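Local coordinates for protein putative secreted cystatin (Ixodes scapularis, PDB 4ZM8) that inhibits host cysteine proteases such as cathepsins L and S, helping the tick suppress the immune response to its saliva and feed successfully, at residues G56-L61 with T93-E98. Numbering follows the deposited sequence.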
loop_
_atom_site.group_PDB
_atom_site.type_symbol
_atom_site.label_atom_id
_atom_site.label_comp_id
_atom_site.label_asym_id
_atom_site.label_seq_id
_atom_site.Cartn_x
_atom_site.Cartn_y
_atom_site.Cartn_z
ATOM N N GLY A 56 -11.635 -2.140 -1.245
ATOM C CA GLY A 56 -11.279 -3.532 -1.096
ATOM C C GLY A 56 -11.351 -4.015 0.336
ATOM O O GLY A 56 -11.841 -3.312 1.210
ATOM N N THR A 57 -10.850 -5.227 0.555
ATOM C CA THR A 57 -10.796 -5.845 1.867
ATOM C C THR A 57 -9.408 -6.405 2.081
ATOM O O THR A 57 -8.860 -7.053 1.198
ATOM C CB THR A 57 -11.834 -6.975 1.997
ATOM O OG1 THR A 57 -13.149 -6.450 1.760
ATOM C CG2 THR A 57 -11.759 -7.646 3.374
ATOM N N ASN A 58 -8.824 -6.140 3.239
ATOM C CA ASN A 58 -7.559 -6.766 3.587
ATOM C C ASN A 58 -7.806 -8.055 4.366
ATOM O O ASN A 58 -8.538 -8.058 5.346
ATOM C CB ASN A 58 -6.689 -5.813 4.397
ATOM C CG ASN A 58 -5.670 -5.104 3.548
ATOM O OD1 ASN A 58 -5.354 -5.552 2.457
ATOM N ND2 ASN A 58 -5.134 -4.012 4.048
ATOM N N TYR A 59 -7.221 -9.156 3.915
ATOM C CA TYR A 59 -7.311 -10.410 4.649
ATOM C C TYR A 59 -5.961 -10.761 5.264
ATOM O O TYR A 59 -5.037 -11.143 4.557
ATOM C CB TYR A 59 -7.772 -11.548 3.740
ATOM C CG TYR A 59 -9.113 -11.311 3.086
ATOM C CD1 TYR A 59 -9.232 -10.482 1.973
ATOM C CD2 TYR A 59 -10.261 -11.910 3.579
ATOM C CE1 TYR A 59 -10.452 -10.269 1.374
ATOM C CE2 TYR A 59 -11.493 -11.696 2.980
ATOM C CZ TYR A 59 -11.580 -10.875 1.882
ATOM O OH TYR A 59 -12.802 -10.661 1.294
ATOM N N ARG A 60 -5.833 -10.634 6.577
ATOM C CA ARG A 60 -4.619 -11.108 7.214
ATOM C C ARG A 60 -4.772 -12.590 7.552
ATOM O O ARG A 60 -5.737 -12.991 8.207
ATOM C CB ARG A 60 -4.298 -10.299 8.461
ATOM C CG ARG A 60 -2.898 -10.527 8.974
ATOM C CD ARG A 60 -2.432 -9.333 9.784
ATOM N NE ARG A 60 -3.306 -9.071 10.924
ATOM C CZ ARG A 60 -3.348 -7.919 11.592
ATOM N NH1 ARG A 60 -2.578 -6.901 11.232
ATOM N NH2 ARG A 60 -4.179 -7.782 12.612
ATOM N N LEU A 61 -3.825 -13.405 7.096
ATOM C CA LEU A 61 -3.925 -14.843 7.285
ATOM C C LEU A 61 -2.822 -15.413 8.165
ATOM O O LEU A 61 -1.632 -15.139 7.969
ATOM C CB LEU A 61 -3.914 -15.549 5.930
ATOM C CG LEU A 61 -5.001 -15.016 4.995
ATOM C CD1 LEU A 61 -5.068 -15.815 3.714
ATOM C CD2 LEU A 61 -6.345 -14.998 5.687
ATOM N N THR A 93 2.572 -15.605 8.232
ATOM C CA THR A 93 1.552 -14.567 8.161
ATOM C C THR A 93 1.627 -13.827 6.840
ATOM O O THR A 93 2.707 -13.613 6.291
ATOM C CB THR A 93 1.680 -13.548 9.308
ATOM O OG1 THR A 93 1.927 -14.237 10.542
ATOM C CG2 THR A 93 0.399 -12.748 9.434
ATOM N N THR A 94 0.466 -13.433 6.335
ATOM C CA THR A 94 0.400 -12.728 5.077
ATOM C C THR A 94 -0.884 -11.934 4.991
ATOM O O THR A 94 -1.916 -12.350 5.531
ATOM C CB THR A 94 0.489 -13.703 3.866
ATOM O OG1 THR A 94 0.757 -12.966 2.671
ATOM C CG2 THR A 94 -0.806 -14.502 3.678
ATOM N N VAL A 95 -0.823 -10.787 4.318
ATOM C CA VAL A 95 -2.038 -10.046 4.028
ATOM C C VAL A 95 -2.362 -10.175 2.556
ATOM O O VAL A 95 -1.473 -10.146 1.714
ATOM C CB VAL A 95 -1.929 -8.558 4.377
ATOM C CG1 VAL A 95 -3.322 -7.936 4.365
ATOM C CG2 VAL A 95 -1.246 -8.359 5.719
ATOM N N VAL A 96 -3.646 -10.320 2.258
ATOM C CA VAL A 96 -4.122 -10.419 0.900
ATOM C C VAL A 96 -5.189 -9.371 0.682
ATOM O O VAL A 96 -6.300 -9.478 1.209
ATOM C CB VAL A 96 -4.713 -11.814 0.582
ATOM C CG1 VAL A 96 -5.366 -11.827 -0.810
ATOM C CG2 VAL A 96 -3.654 -12.892 0.697
ATOM N N PHE A 97 -4.847 -8.346 -0.091
ATOM C CA PHE A 97 -5.827 -7.352 -0.490
ATOM C C PHE A 97 -6.610 -7.836 -1.700
ATOM O O PHE A 97 -6.060 -8.475 -2.588
ATOM C CB PHE A 97 -5.160 -6.022 -0.812
ATOM C CG PHE A 97 -6.126 -4.971 -1.267
ATOM C CD1 PHE A 97 -6.868 -4.263 -0.351
ATOM C CD2 PHE A 97 -6.308 -4.716 -2.609
ATOM C CE1 PHE A 97 -7.767 -3.307 -0.759
ATOM C CE2 PHE A 97 -7.210 -3.764 -3.031
ATOM C CZ PHE A 97 -7.939 -3.051 -2.100
ATOM N N GLU A 98 -7.897 -7.521 -1.725
ATOM C CA GLU A 98 -8.730 -7.812 -2.869
ATOM C C GLU A 98 -9.616 -6.608 -3.182
ATOM O O GLU A 98 -10.417 -6.191 -2.353
ATOM C CB GLU A 98 -9.576 -9.051 -2.604
ATOM C CG GLU A 98 -10.560 -9.402 -3.707
ATOM C CD GLU A 98 -11.221 -10.756 -3.481
ATOM O OE1 GLU A 98 -11.790 -10.972 -2.391
ATOM O OE2 GLU A 98 -11.156 -11.609 -4.391
#
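Y59 and V96 face each other at the middle of two antiparallel strands, exchanging backbone hydrogen bonds in both directions, with Y59 N at 2.9 Å from V96 O and above that carbonyl's plane. T57 with E98 and L61 with T94 pair likewise, so six such bonds join 56-61 to 93-98; that from L61 N to T94 O is nearly straight (168°).

The more buried face carries Y59, L61, T94 and V96, with T57 and E98 partly exposed at its end. The Y59 ring, its CG beside the backbone N (chi1 -58°), turns one face to T57 CG2 and presents its edge to V96 O, 3.2 Å from CD1. L61 CB rests on T94 CG2, and V106 of strand 104-106 packs on T94 and V96.

N58, R60, V95 and F97 make up the other, less buried face. Here N58 OD1 comes in at the edge of the F97 ring, 3.4 Å from CD1, the amide standing nearly perpendicular to the ring (81°). F97 CZ reaches G56 CA (3.5 Å). The R60 stem runs alongside T93 CG2, but its guanidinium leaves the pair for a salt bridge with E50 of the second subunit, whose Q52 binds N58 ND2.

Segment 56-61 also pairs with a strand of that subunit. G56 ends the QxVxG motif, a hairpin loop in monomeric cystatins; here strand 39-68 runs through it, consistent with a domain-swapped cystatin dimer, probably not physiological.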